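Local coordinates for protein ESSB (Geobacillus thermodenitrificans, PDB 4ANO) that probably serves, here represented by its cytoplasmic fragment, as a membrane component of the type VII secretion system, and binds copies of itself, at residues F73-A78 with N114-R119; L40-L45 with V128-S133; T83-I88 with K196-E201; C51-I56 with V66-S71. One frame throughout, in Å; residues are numbered along the deposited sequence.

Contact 1 of 4, residues F73-A78 with N114-R119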
loop_
_atom_site.group_PDB
_atom_site.type_symbol
_atom_site.label_atom_id
_atom_site.label_comp_id
_atom_site.label_asym_id
_atom_site.label_seq_id
_atom_site.Cartn_x
_atom_site.Cartn_y
_atom_site.Cartn_z
ATOM N N PHE A 73 3.351 5.749 14.611
ATOM C CA PHE A 73 2.623 5.060 13.535
ATOM C C PHE A 73 2.757 3.540 13.707
ATOM O O PHE A 73 3.770 3.090 14.281
ATOM C CB PHE A 73 3.166 5.465 12.195
ATOM C CG PHE A 73 2.448 6.615 11.553
ATOM C CD1 PHE A 73 1.677 7.512 12.262
ATOM C CD2 PHE A 73 2.577 6.813 10.187
ATOM C CE1 PHE A 73 1.011 8.571 11.638
ATOM C CE2 PHE A 73 1.934 7.857 9.555
ATOM C CZ PHE A 73 1.123 8.764 10.274
ATOM N N LEU A 74 1.687 2.816 13.302
ATOM C CA LEU A 74 1.543 1.338 13.352
ATOM C C LEU A 74 1.844 0.693 11.980
ATOM O O LEU A 74 1.468 1.222 10.916
ATOM C CB LEU A 74 0.093 0.912 13.735
ATOM C CG LEU A 74 -0.705 1.040 15.054
ATOM C CD1 LEU A 74 0.150 1.071 16.275
ATOM C CD2 LEU A 74 -1.724 2.234 14.994
ATOM N N THR A 75 2.494 -0.458 12.017
ATOM C CA THR A 75 2.797 -1.212 10.825
ATOM C C THR A 75 1.598 -1.944 10.364
ATOM O O THR A 75 0.593 -2.090 11.081
ATOM C CB THR A 75 3.880 -2.276 11.186
ATOM O OG1 THR A 75 3.326 -3.149 12.186
ATOM C CG2 THR A 75 5.079 -1.577 11.851
ATOM N N PHE A 76 1.719 -2.427 9.118
ATOM C CA PHE A 76 0.682 -3.223 8.522
ATOM C C PHE A 76 0.444 -4.476 9.412
ATOM O O PHE A 76 -0.692 -4.824 9.733
ATOM C CB PHE A 76 1.152 -3.654 7.130
ATOM C CG PHE A 76 0.078 -4.365 6.349
ATOM C CD1 PHE A 76 -0.101 -5.755 6.459
ATOM C CD2 PHE A 76 -0.794 -3.640 5.496
ATOM C CE1 PHE A 76 -1.058 -6.378 5.715
ATOM C CE2 PHE A 76 -1.737 -4.296 4.696
ATOM C CZ PHE A 76 -1.856 -5.674 4.833
ATOM N N ALA A 77 1.500 -5.151 9.815
ATOM C CA ALA A 77 1.263 -6.345 10.656
ATOM C C ALA A 77 0.546 -6.040 11.989
ATOM O O ALA A 77 -0.318 -6.839 12.440
ATOM C CB ALA A 77 2.520 -7.179 10.812
ATOM N N ALA A 78 0.761 -4.850 12.589
ATOM C CA ALA A 78 0.006 -4.467 13.764
ATOM C C ALA A 78 -1.498 -4.328 13.505
ATOM O O ALA A 78 -2.320 -4.699 14.358
ATOM C CB ALA A 78 0.571 -3.161 14.386
ATOM N N ASN A 114 4.985 -1.245 2.245
ATOM C CA ASN A 114 5.003 0.184 1.955
ATOM C C ASN A 114 3.975 1.008 2.693
ATOM O O ASN A 114 3.759 2.170 2.361
ATOM C CB ASN A 114 4.864 0.395 0.449
ATOM C CG ASN A 114 5.439 1.707 0.002
ATOM O OD1 ASN A 114 6.442 2.222 0.559
ATOM N ND2 ASN A 114 4.812 2.278 -1.039
ATOM N N LEU A 115 3.304 0.387 3.660
ATOM C CA LEU A 115 2.243 1.114 4.324
ATOM C C LEU A 115 2.430 1.217 5.835
ATOM O O LEU A 115 2.777 0.242 6.467
ATOM C CB LEU A 115 0.948 0.389 4.113
ATOM C CG LEU A 115 0.305 0.412 2.728
ATOM C CD1 LEU A 115 -0.854 -0.589 2.641
ATOM C CD2 LEU A 115 -0.210 1.849 2.401
HETATM N N MSE A 116 2.122 2.379 6.402
HETATM C CA MSE A 116 1.966 2.482 7.875
HETATM C C MSE A 116 0.678 3.224 8.187
HETATM O O MSE A 116 0.070 3.817 7.277
HETATM C CB MSE A 116 3.172 3.148 8.517
HETATM C CG MSE A 116 4.488 2.469 8.211
HETATM SE SE MSE A 116 5.810 3.095 9.487
HETATM C CE MSE A 116 4.968 2.391 11.105
ATOM N N PHE A 117 0.232 3.202 9.457
ATOM C CA PHE A 117 -1.120 3.680 9.806
ATOM C C PHE A 117 -1.094 4.596 10.980
ATOM O O PHE A 117 -0.290 4.378 11.830
ATOM C CB PHE A 117 -2.043 2.479 10.183
ATOM C CG PHE A 117 -2.239 1.552 8.976
ATOM C CD1 PHE A 117 -1.302 0.592 8.646
ATOM C CD2 PHE A 117 -3.402 1.674 8.210
ATOM C CE1 PHE A 117 -1.478 -0.224 7.480
ATOM C CE2 PHE A 117 -3.598 0.877 7.061
ATOM C CZ PHE A 117 -2.651 -0.093 6.709
ATOM N N ASN A 118 -1.972 5.580 11.004
ATOM C CA ASN A 118 -1.979 6.541 12.139
ATOM C C ASN A 118 -2.918 6.029 13.163
ATOM O O ASN A 118 -3.442 4.954 12.991
ATOM C CB ASN A 118 -2.337 7.956 11.662
ATOM C CG ASN A 118 -3.752 8.094 11.115
ATOM O OD1 ASN A 118 -4.629 7.208 11.222
ATOM N ND2 ASN A 118 -3.990 9.271 10.521
ATOM N N ARG A 119 -3.135 6.828 14.215
ATOM C CA ARG A 119 -4.012 6.482 15.344
ATOM C C ARG A 119 -5.480 6.234 14.916
ATOM O O ARG A 119 -6.179 5.475 15.586
ATOM C CB ARG A 119 -3.927 7.594 16.423
ATOM C CG ARG A 119 -2.575 7.662 17.167
ATOM C CD ARG A 119 -2.555 8.645 18.361
ATOM N NE ARG A 119 -2.336 10.048 18.009
ATOM C CZ ARG A 119 -1.163 10.698 18.142
ATOM N NH1 ARG A 119 -0.094 10.061 18.631
ATOM N NH2 ARG A 119 -1.054 11.992 17.814
HETATM O O HOH W 1 4.191 -1.700 7.544
#

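Contact 2 of 4, residues L40-L45 with V128-S133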
loop_
_atom_site.group_PDB
_atom_site.type_symbol
_atom_site.label_atom_id
_atom_site.label_comp_id
_atom_site.label_asym_id
_atom_site.label_seq_id
_atom_site.Cartn_x
_atom_site.Cartn_y
_atom_site.Cartn_z
ATOM N N LEU A 40 15.989 18.138 -9.431
ATOM C CA LEU A 40 14.886 18.961 -8.940
ATOM C C LEU A 40 13.464 18.347 -9.062
ATOM O O LEU A 40 12.569 18.688 -8.290
ATOM C CB LEU A 40 14.940 20.302 -9.686
ATOM C CG LEU A 40 13.885 21.334 -9.287
ATOM C CD1 LEU A 40 13.943 21.654 -7.768
ATOM C CD2 LEU A 40 14.354 22.644 -9.965
ATOM N N GLU A 41 13.288 17.435 -10.038
ATOM C CA GLU A 41 12.024 16.664 -10.208
ATOM C C GLU A 41 11.633 15.918 -8.967
ATOM O O GLU A 41 10.442 15.654 -8.800
ATOM C CB GLU A 41 12.155 15.625 -11.330
ATOM C CG GLU A 41 12.468 16.240 -12.714
ATOM C CD GLU A 41 13.107 15.297 -13.740
ATOM O OE1 GLU A 41 13.147 14.061 -13.584
ATOM O OE2 GLU A 41 13.591 15.844 -14.754
ATOM N N LEU A 42 12.623 15.564 -8.116
ATOM C CA LEU A 42 12.357 14.758 -6.896
ATOM C C LEU A 42 11.914 15.606 -5.702
ATOM O O LEU A 42 11.520 15.076 -4.658
ATOM C CB LEU A 42 13.593 13.887 -6.524
ATOM C CG LEU A 42 14.050 12.929 -7.610
ATOM C CD1 LEU A 42 14.991 11.931 -6.909
ATOM C CD2 LEU A 42 12.798 12.172 -8.255
ATOM N N GLU A 43 11.967 16.921 -5.844
ATOM C CA GLU A 43 11.619 17.832 -4.722
ATOM C C GLU A 43 10.165 17.615 -4.281
ATOM O O GLU A 43 9.872 17.759 -3.056
ATOM C CB GLU A 43 12.020 19.314 -5.041
ATOM C CG GLU A 43 11.831 20.333 -3.808
ATOM C CD GLU A 43 10.409 20.507 -3.357
ATOM O OE1 GLU A 43 9.522 20.498 -4.240
ATOM O OE2 GLU A 43 10.152 20.699 -2.114
ATOM N N VAL A 44 9.284 17.178 -5.206
ATOM C CA VAL A 44 7.876 16.903 -4.880
ATOM C C VAL A 44 7.761 15.845 -3.745
ATOM O O VAL A 44 6.754 15.786 -3.071
ATOM C CB VAL A 44 7.120 16.500 -6.131
ATOM C CG1 VAL A 44 7.521 15.084 -6.668
ATOM C CG2 VAL A 44 5.629 16.648 -5.928
ATOM N N LEU A 45 8.825 15.055 -3.516
ATOM C CA LEU A 45 8.745 13.965 -2.549
ATOM C C LEU A 45 8.809 14.567 -1.156
ATOM O O LEU A 45 8.397 13.873 -0.211
ATOM C CB LEU A 45 9.906 12.976 -2.734
ATOM C CG LEU A 45 9.762 11.996 -3.966
ATOM C CD1 LEU A 45 11.018 11.004 -3.992
ATOM C CD2 LEU A 45 8.468 11.200 -3.794
ATOM N N VAL A 128 7.065 6.706 -2.506
ATOM C CA VAL A 128 6.119 7.142 -3.577
ATOM C C VAL A 128 6.962 7.428 -4.800
ATOM O O VAL A 128 8.122 7.847 -4.682
ATOM C CB VAL A 128 5.455 8.422 -3.090
ATOM C CG1 VAL A 128 4.570 8.940 -4.129
ATOM C CG2 VAL A 128 4.531 8.123 -1.804
ATOM N N GLY A 129 6.459 6.953 -5.980
ATOM C CA GLY A 129 7.130 7.274 -7.289
ATOM C C GLY A 129 6.794 8.668 -7.815
ATOM O O GLY A 129 5.929 9.401 -7.313
ATOM N N VAL A 130 7.644 9.082 -8.766
ATOM C CA VAL A 130 7.470 10.337 -9.463
ATOM C C VAL A 130 7.405 10.116 -10.913
ATOM O O VAL A 130 8.269 9.492 -11.530
ATOM C CB VAL A 130 8.655 11.296 -9.156
ATOM C CG1 VAL A 130 8.410 12.689 -9.793
ATOM C CG2 VAL A 130 8.789 11.406 -7.638
ATOM N N LYS A 131 6.286 10.571 -11.476
ATOM C CA LYS A 131 6.115 10.377 -12.937
ATOM C C LYS A 131 7.289 10.824 -13.783
ATOM O O LYS A 131 7.786 11.952 -13.635
ATOM C CB LYS A 131 4.797 11.010 -13.353
ATOM C CG LYS A 131 4.294 10.550 -14.809
ATOM C CD LYS A 131 3.048 11.401 -15.203
ATOM C CE LYS A 131 2.772 11.465 -16.726
ATOM N NZ LYS A 131 3.366 10.352 -17.530
ATOM N N GLU A 132 7.737 9.905 -14.660
ATOM C CA GLU A 132 8.887 10.100 -15.613
ATOM C C GLU A 132 10.239 10.364 -14.880
ATOM O O GLU A 132 11.197 10.906 -15.455
ATOM C CB GLU A 132 8.578 11.278 -16.541
ATOM C CG GLU A 132 7.489 11.033 -17.556
ATOM C CD GLU A 132 7.447 12.070 -18.629
ATOM O OE1 GLU A 132 7.120 13.259 -18.337
ATOM O OE2 GLU A 132 7.721 11.666 -19.792
ATOM N N SER A 133 10.327 10.005 -13.584
ATOM C CA SER A 133 11.496 10.303 -12.833
ATOM C C SER A 133 11.989 9.140 -11.940
ATOM O O SER A 133 13.154 8.820 -11.927
ATOM C CB SER A 133 11.308 11.560 -11.971
ATOM O OG SER A 133 11.070 12.736 -12.734
#

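Contact 3 of 4, residues T83-I88 with K196-E201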
loop_
_atom_site.group_PDB
_atom_site.type_symbol
_atom_site.label_atom_id
_atom_site.label_comp_id
_atom_site.label_asym_id
_atom_site.label_seq_id
_atom_site.Cartn_x
_atom_site.Cartn_y
_atom_site.Cartn_z
ATOM N N THR A 83 -9.333 -6.408 15.211
ATOM C CA THR A 83 -10.621 -6.932 14.779
ATOM C C THR A 83 -10.810 -6.999 13.233
ATOM O O THR A 83 -10.326 -6.117 12.543
ATOM C CB THR A 83 -11.619 -5.959 15.411
ATOM O OG1 THR A 83 -12.042 -6.472 16.693
ATOM C CG2 THR A 83 -12.772 -5.699 14.552
ATOM N N LEU A 84 -11.507 -8.020 12.706
ATOM C CA LEU A 84 -11.873 -8.042 11.281
ATOM C C LEU A 84 -12.538 -6.727 10.884
ATOM O O LEU A 84 -12.174 -6.124 9.874
ATOM C CB LEU A 84 -12.763 -9.235 10.907
ATOM C CG LEU A 84 -13.130 -9.328 9.424
ATOM C CD1 LEU A 84 -11.850 -9.345 8.535
ATOM C CD2 LEU A 84 -13.917 -10.578 9.198
ATOM N N LEU A 85 -13.484 -6.239 11.705
ATOM C CA LEU A 85 -14.222 -5.011 11.403
ATOM C C LEU A 85 -13.297 -3.802 11.200
ATOM O O LEU A 85 -13.337 -3.004 10.213
ATOM C CB LEU A 85 -15.256 -4.691 12.518
ATOM C CG LEU A 85 -16.030 -3.365 12.345
ATOM C CD1 LEU A 85 -16.791 -3.182 11.029
ATOM C CD2 LEU A 85 -16.990 -3.141 13.550
ATOM N N SER A 86 -12.346 -3.725 12.114
ATOM C CA SER A 86 -11.329 -2.722 12.012
ATOM C C SER A 86 -10.409 -2.805 10.764
ATOM O O SER A 86 -9.990 -1.794 10.169
ATOM C CB SER A 86 -10.395 -3.024 13.153
ATOM O OG SER A 86 -9.319 -2.152 13.039
ATOM N N ARG A 87 -9.969 -4.021 10.490
ATOM C CA ARG A 87 -9.202 -4.204 9.232
ATOM C C ARG A 87 -9.978 -3.837 7.969
ATOM O O ARG A 87 -9.394 -3.304 7.003
ATOM C CB ARG A 87 -8.678 -5.639 9.186
ATOM C CG ARG A 87 -7.446 -5.871 10.081
ATOM C CD ARG A 87 -7.488 -7.224 10.839
ATOM N NE ARG A 87 -7.786 -8.429 10.038
ATOM C CZ ARG A 87 -8.248 -9.568 10.568
ATOM N NH1 ARG A 87 -8.483 -9.661 11.869
ATOM N NH2 ARG A 87 -8.491 -10.639 9.790
ATOM N N ILE A 88 -11.278 -4.146 7.913
ATOM C CA ILE A 88 -12.063 -3.800 6.681
ATOM C C ILE A 88 -12.219 -2.293 6.595
ATOM O O ILE A 88 -12.194 -1.731 5.482
ATOM C CB ILE A 88 -13.506 -4.397 6.689
ATOM C CG1 ILE A 88 -13.416 -5.906 6.594
ATOM C CG2 ILE A 88 -14.395 -3.796 5.469
ATOM C CD1 ILE A 88 -14.787 -6.548 7.042
ATOM N N LYS A 196 -20.347 -3.515 1.299
ATOM C CA LYS A 196 -21.326 -4.529 1.707
ATOM C C LYS A 196 -20.730 -5.439 2.791
ATOM O O LYS A 196 -21.447 -5.881 3.730
ATOM C CB LYS A 196 -21.838 -5.345 0.506
ATOM C CG LYS A 196 -23.082 -6.173 0.813
ATOM C CD LYS A 196 -23.405 -7.168 -0.310
ATOM C CE LYS A 196 -22.958 -8.600 0.012
ATOM N NZ LYS A 196 -21.463 -8.709 0.012
ATOM N N TRP A 197 -19.430 -5.707 2.678
ATOM C CA TRP A 197 -18.729 -6.517 3.702
ATOM C C TRP A 197 -18.656 -5.845 5.070
ATOM O O TRP A 197 -18.888 -6.511 6.079
ATOM C CB TRP A 197 -17.334 -6.860 3.240
ATOM C CG TRP A 197 -16.652 -7.941 4.087
ATOM C CD1 TRP A 197 -17.190 -8.747 5.072
ATOM C CD2 TRP A 197 -15.327 -8.375 3.902
ATOM N NE1 TRP A 197 -16.231 -9.607 5.554
ATOM C CE2 TRP A 197 -15.074 -9.390 4.846
ATOM C CE3 TRP A 197 -14.294 -7.965 3.060
ATOM C CZ2 TRP A 197 -13.845 -10.017 4.939
ATOM C CZ3 TRP A 197 -13.088 -8.573 3.159
ATOM C CH2 TRP A 197 -12.859 -9.590 4.070
ATOM N N VAL A 198 -18.392 -4.534 5.130
ATOM C CA VAL A 198 -18.142 -3.889 6.460
ATOM C C VAL A 198 -19.523 -3.862 7.152
ATOM O O VAL A 198 -19.605 -4.106 8.370
ATOM C CB VAL A 198 -17.559 -2.431 6.388
ATOM C CG1 VAL A 198 -18.566 -1.450 5.862
ATOM C CG2 VAL A 198 -17.025 -1.944 7.783
ATOM N N ASP A 199 -20.587 -3.608 6.369
ATOM C CA ASP A 199 -21.972 -3.624 6.914
ATOM C C ASP A 199 -22.290 -4.984 7.538
ATOM O O ASP A 199 -22.791 -5.069 8.661
ATOM C CB ASP A 199 -23.062 -3.297 5.842
ATOM C CG ASP A 199 -23.104 -1.805 5.450
ATOM O OD1 ASP A 199 -22.479 -0.979 6.153
ATOM O OD2 ASP A 199 -23.749 -1.458 4.406
ATOM N N GLU A 200 -21.967 -6.066 6.826
ATOM C CA GLU A 200 -22.219 -7.411 7.307
ATOM C C GLU A 200 -21.474 -7.668 8.593
ATOM O O GLU A 200 -22.023 -8.205 9.608
ATOM C CB GLU A 200 -21.822 -8.430 6.233
ATOM C CG GLU A 200 -22.806 -8.465 5.080
ATOM C CD GLU A 200 -22.380 -9.407 3.975
ATOM O OE1 GLU A 200 -21.243 -9.958 4.022
ATOM O OE2 GLU A 200 -23.204 -9.599 3.049
ATOM N N GLU A 201 -20.207 -7.258 8.574
ATOM C CA GLU A 201 -19.365 -7.528 9.703
ATOM C C GLU A 201 -19.734 -6.651 10.898
ATOM O O GLU A 201 -19.698 -7.108 12.037
ATOM C CB GLU A 201 -17.882 -7.269 9.349
ATOM C CG GLU A 201 -17.009 -7.681 10.503
ATOM C CD GLU A 201 -17.074 -9.214 10.852
ATOM O OE1 GLU A 201 -17.510 -10.053 10.017
ATOM O OE2 GLU A 201 -16.588 -9.612 11.958
HETATM O O HOH W 2 -14.791 -8.103 13.644
#

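Contact 4 of 4, residues C51-I56 with V66-S71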
loop_
_atom_site.group_PDB
_atom_site.type_symbol
_atom_site.label_atom_id
_atom_site.label_comp_id
_atom_site.label_asym_id
_atom_site.label_seq_id
_atom_site.Cartn_x
_atom_site.Cartn_y
_atom_site.Cartn_z
ATOM N N CYS A 51 2.758 14.168 7.647
ATOM C CA CYS A 51 3.261 13.282 8.745
ATOM C C CYS A 51 4.624 12.645 8.595
ATOM O O CYS A 51 5.409 12.554 9.545
ATOM C CB CYS A 51 2.226 12.174 8.980
ATOM S SG CYS A 51 0.662 12.951 9.595
ATOM N N ILE A 52 4.991 12.309 7.354
ATOM C CA ILE A 52 6.144 11.423 7.166
ATOM C C ILE A 52 7.171 12.260 6.486
ATOM O O ILE A 52 6.854 12.924 5.489
ATOM C CB ILE A 52 5.748 10.194 6.257
ATOM C CG1 ILE A 52 4.837 9.262 7.050
ATOM C CG2 ILE A 52 7.010 9.434 5.860
ATOM C CD1 ILE A 52 4.382 8.125 6.198
ATOM N N VAL A 53 8.349 12.324 7.063
ATOM C CA VAL A 53 9.466 13.144 6.532
ATOM C C VAL A 53 10.243 12.224 5.536
ATOM O O VAL A 53 10.372 11.006 5.793
ATOM C CB VAL A 53 10.349 13.683 7.695
ATOM C CG1 VAL A 53 11.788 14.182 7.209
ATOM C CG2 VAL A 53 9.647 14.839 8.505
ATOM N N ARG A 54 10.681 12.793 4.394
ATOM C CA ARG A 54 11.488 12.103 3.380
ATOM C C ARG A 54 12.654 12.973 3.061
ATOM O O ARG A 54 12.458 14.136 2.719
ATOM C CB ARG A 54 10.710 11.826 2.075
ATOM C CG ARG A 54 9.501 10.948 2.297
ATOM C CD ARG A 54 8.716 10.524 1.005
ATOM N NE ARG A 54 7.464 9.780 1.360
ATOM C CZ ARG A 54 6.447 10.193 2.099
ATOM N NH1 ARG A 54 6.339 11.420 2.695
ATOM N NH2 ARG A 54 5.480 9.341 2.316
ATOM N N ASP A 55 13.863 12.439 3.245
ATOM C CA ASP A 55 15.047 13.191 2.867
ATOM C C ASP A 55 15.621 12.546 1.640
ATOM O O ASP A 55 15.511 11.347 1.508
ATOM C CB ASP A 55 16.035 13.161 3.988
ATOM C CG ASP A 55 15.534 13.985 5.167
ATOM O OD1 ASP A 55 15.136 15.166 4.948
ATOM O OD2 ASP A 55 15.574 13.453 6.286
ATOM N N ILE A 56 16.131 13.345 0.729
ATOM C CA ILE A 56 16.464 12.817 -0.652
ATOM C C ILE A 56 17.963 13.231 -0.869
ATOM O O ILE A 56 18.334 14.373 -0.696
ATOM C CB ILE A 56 15.638 13.525 -1.724
ATOM C CG1 ILE A 56 14.178 13.103 -1.668
ATOM C CG2 ILE A 56 16.106 13.120 -3.137
ATOM C CD1 ILE A 56 13.395 13.998 -0.980
ATOM N N VAL A 66 15.428 8.545 2.332
ATOM C CA VAL A 66 15.361 8.164 3.708
ATOM C C VAL A 66 13.974 8.598 4.199
ATOM O O VAL A 66 13.671 9.772 4.121
ATOM C CB VAL A 66 16.397 8.958 4.500
ATOM C CG1 VAL A 66 16.280 8.619 5.991
ATOM C CG2 VAL A 66 17.781 8.677 3.954
ATOM N N ILE A 67 13.199 7.649 4.704
ATOM C CA ILE A 67 11.744 7.838 5.066
ATOM C C ILE A 67 11.511 7.611 6.550
ATOM O O ILE A 67 11.699 6.470 7.057
ATOM C CB ILE A 67 10.865 6.869 4.256
ATOM C CG1 ILE A 67 11.183 7.049 2.746
ATOM C CG2 ILE A 67 9.357 7.124 4.566
ATOM C CD1 ILE A 67 10.674 5.946 1.761
ATOM N N LYS A 68 11.098 8.690 7.222
ATOM C CA LYS A 68 10.914 8.701 8.692
ATOM C C LYS A 68 9.472 9.062 9.128
ATOM O O LYS A 68 9.084 10.300 9.236
ATOM C CB LYS A 68 11.925 9.659 9.260
ATOM C CG LYS A 68 13.339 9.354 8.840
ATOM C CD LYS A 68 14.307 10.428 9.345
ATOM C CE LYS A 68 14.060 11.819 8.750
ATOM N NZ LYS A 68 15.136 12.808 9.135
ATOM N N PRO A 69 8.635 8.043 9.335
ATOM C CA PRO A 69 7.307 8.275 9.884
ATOM C C PRO A 69 7.376 8.649 11.350
ATOM O O PRO A 69 8.409 8.429 11.996
ATOM C CB PRO A 69 6.577 6.937 9.752
ATOM C CG PRO A 69 7.620 5.954 9.290
ATOM C CD PRO A 69 8.910 6.615 9.122
ATOM N N PRO A 70 6.285 9.232 11.825
ATOM C CA PRO A 70 6.133 9.433 13.317
ATOM C C PRO A 70 6.417 8.111 14.062
ATOM O O PRO A 70 6.002 7.020 13.604
ATOM C CB PRO A 70 4.644 9.806 13.484
ATOM C CG PRO A 70 4.262 10.456 12.092
ATOM C CD PRO A 70 5.017 9.489 11.135
ATOM N N SER A 71 7.110 8.194 15.207
ATOM C CA SER A 71 7.435 6.953 15.972
ATOM C C SER A 71 6.219 6.173 16.477
ATOM O O SER A 71 6.333 4.969 16.823
ATOM C CB SER A 71 8.399 7.248 17.119
ATOM O OG SER A 71 7.942 8.373 17.817
#

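Contact 1 of 4, residues F73-A78 with N114-R119
Leu74 and Phe117 face each other as an antiparallel hydrogen-bonded pair: Leu74 N gives to Phe117 O at 2.9 Å on a nearly straight line (166°), and Phe117 N returns a more bent bond to Leu74 O at 2.8 Å. The motif is a short, weakly bonded edge strand running into a helix: 74-75 flanks the middle strand 115-117 of a small antiparallel sheet, and helix 76-80 begins at once, so the two segments soon part. Phe73 lays one ring face over the peptide joining Phe117 to Asn118, and its CE1 comes 3.4 Å from Asn118 CB. The amide of Asn118 stands almost upright to that ring; its chi1 of 65° turns it away from Phe73, and ND2 bonds to Glu122. Met116, present as selenomethionine, has two conformers; in the one described, a bend at chi3 carries Met116 CE to 3.7 Å from Phe73 CB, a less certain contact.

Leu74 and Phe117 point to the other face of the sheet. There the side chains of Phe76 and Phe117 run side by side, pointing the same way, Phe76 CD2 being 4.0 Å from Phe117 CE1, and Leu115 adds its CD1 methyl beside Phe76. Large apolar groups suit this place because helix 141-155 packs against Phe76 and Leu115. Thr75 is the helix N-cap, a role its hydroxyl fills by accepting from Ala78 N. One water bridges the gap where the segments separate, accepting from Phe76 N at 3.0 Å and donating to Leu115 O at 2.6 Å.

Contact 2 of 4, residues L40-L45 with V128-S133
Val128 meets Leu45 first: Leu45 CD2 lies 3.5 Å from Val128 O and also touches Val128 CB, so this leucine covers backbone as well as side chain. After Gly129 comes Val130, which reaches Val44 tip to tip, both of its methyls 4.0 Å from Val44 CG1. Val130 CG2 also sits 3.8 Å from Leu45 CG, while Val130 CG1 lies 3.7 Å from Glu41 O, a carbonyl that also accepts from Arg105. A compact branched residue can touch Glu41, Val44 and Leu45 together.

The partner is a 3-10 segment, in which Glu43 N bonds to Leu40 O and Leu45 N to Leu42 O; it packs against one strand of a two-stranded antiparallel sheet, 129-130 beside 106-107. Beyond Val130 the chain reverses through Lys131 and Glu132 in a beta turn of type II shape, closed by Ser133 N to Val130 O. Ser133 then puts its CB near Leu42 CD2, and its hydroxyl OG donates to Glu41 OE1 at 2.6 Å, approaching from above the carboxylate plane (36° out of it). Gln37 N bonds to the same oxygen and Asp38 N to Glu41 OE2.

Contact 3 of 4, residues T83-I88 with K196-E201
Ile88 and Trp197 make the central touch of an antiparallel helix pair, helix 84-98 against helix 187-207, whose local axes pass 9.6 Å apart at 158°. Ile88 CD1 stands squarely over the five-membered ring of Trp197, 3.5 Å from its centroid and 5° off the normal, a CH-pi contact made possible by an extended side chain (chi2 163°). The other branch, Ile88 CG2, presses on Val198 CB at 3.6 Å; beta-branching lets one residue cover two partners. Leu85 CD1 and Val198 CG2, at 3.5 Å, are tighter than usual for carbons.

Glu201 lies beside these apolar side chains, its CB and CG against Ile88 and Leu85. A bend at chi2 brings its carboxylate across Leu84, with Glu201 OE1 3.7 Å from Leu84 CD2. A water donates to Glu201 OE2 and accepts from Leu85 N at 3.0 Å, satisfying an amide in the first turn of helix 84-98, where a negative charge would be expected to suit the helix start.

Further out, Ile177 and Thr156 touch Trp197. Arg87 ties its helix to Leu155 O through NE and to Thr156 O through NH2, while Leu84 CA lies 3.8 Å above the plane of the Arg87 guanidinium, offset toward its rim.

Contact 4 of 4, residues C51-I56 with V66-S71
Ile52 and Ile67 press their CG2 methyls together at 3.5 Å on the tightly packed face of a beta hairpin, strand 53-58 with strand 62-68. Arg54 lies on this face too. It is extended from CG to NE, and one face of its guanidinium has Ile52 CG2 3.6 Å above the plane, toward the rim; its buried charge is answered by a salt bridge to Asp49 and by Leu126 O, which accepts from NE. An arginine suits this spot because its flat group can rest on a methyl while its edge nitrogens bond.

The other face, with Val53, Asp55, Val66 and Lys68, is looser and nearer solvent. Here the chain of Lys68, bent at chi3 (-64°), passes Val53 CG1 and ends in a salt bridge to Asp55, Lys68 NZ to Asp55 OD2 at 3.0 Å, met nearly along the C-O axis; Asp55 OD1 has a second partner in Lys46. A long aliphatic stem with a charged end fits a surface with both an apolar neighbour, Val53, and a charged one, Asp55.

Between the faces, Asp55 and Val66 are joined by two near-straight backbone bonds, as are Val53 and Lys68, but Val53 N reaches Lys68 O from well above the carbonyl plane (48° out of it). Pro69 and Pro70 follow; having no N-H, they cannot donate backbone bonds, and the strand pairing ends at Lys68. Pro70 instead rests its CD 3.5 Å from Cys51 O. Strand 53-58 is outermost in a four-stranded antiparallel sheet, with 62-68 then 25-30 beside it, and Phe124 of strand 123-125 packs against Cys51 and Ile52.

Overall arrangement
Contact 4 touches contacts 1 and 2 in the sheet-rich part of this fragment, but lies about 30 Å, centre to centre, from contact 3. It meets contact 1, whose centre is 14 Å away, through Phe73 CZ on Cys51 CB (3.8 Å) and Phe73 CE2 on Ile52 CG1 (4.1 Å), so the hairpin and the three-stranded sheet pack where 62-68 leads on to 74-75. With contact 2, centres 16 Å apart, it meets where Leu42 and Leu45 touch Ile56. Contact 3 lies on the opposite side of the chain's centre from contact 2, about 36 Å between centres, and is linked to contact 1 by the succession of helices 76-80 and 84-98. A strand-rich end and a helical end are consistent with the family's kinase-related grouping.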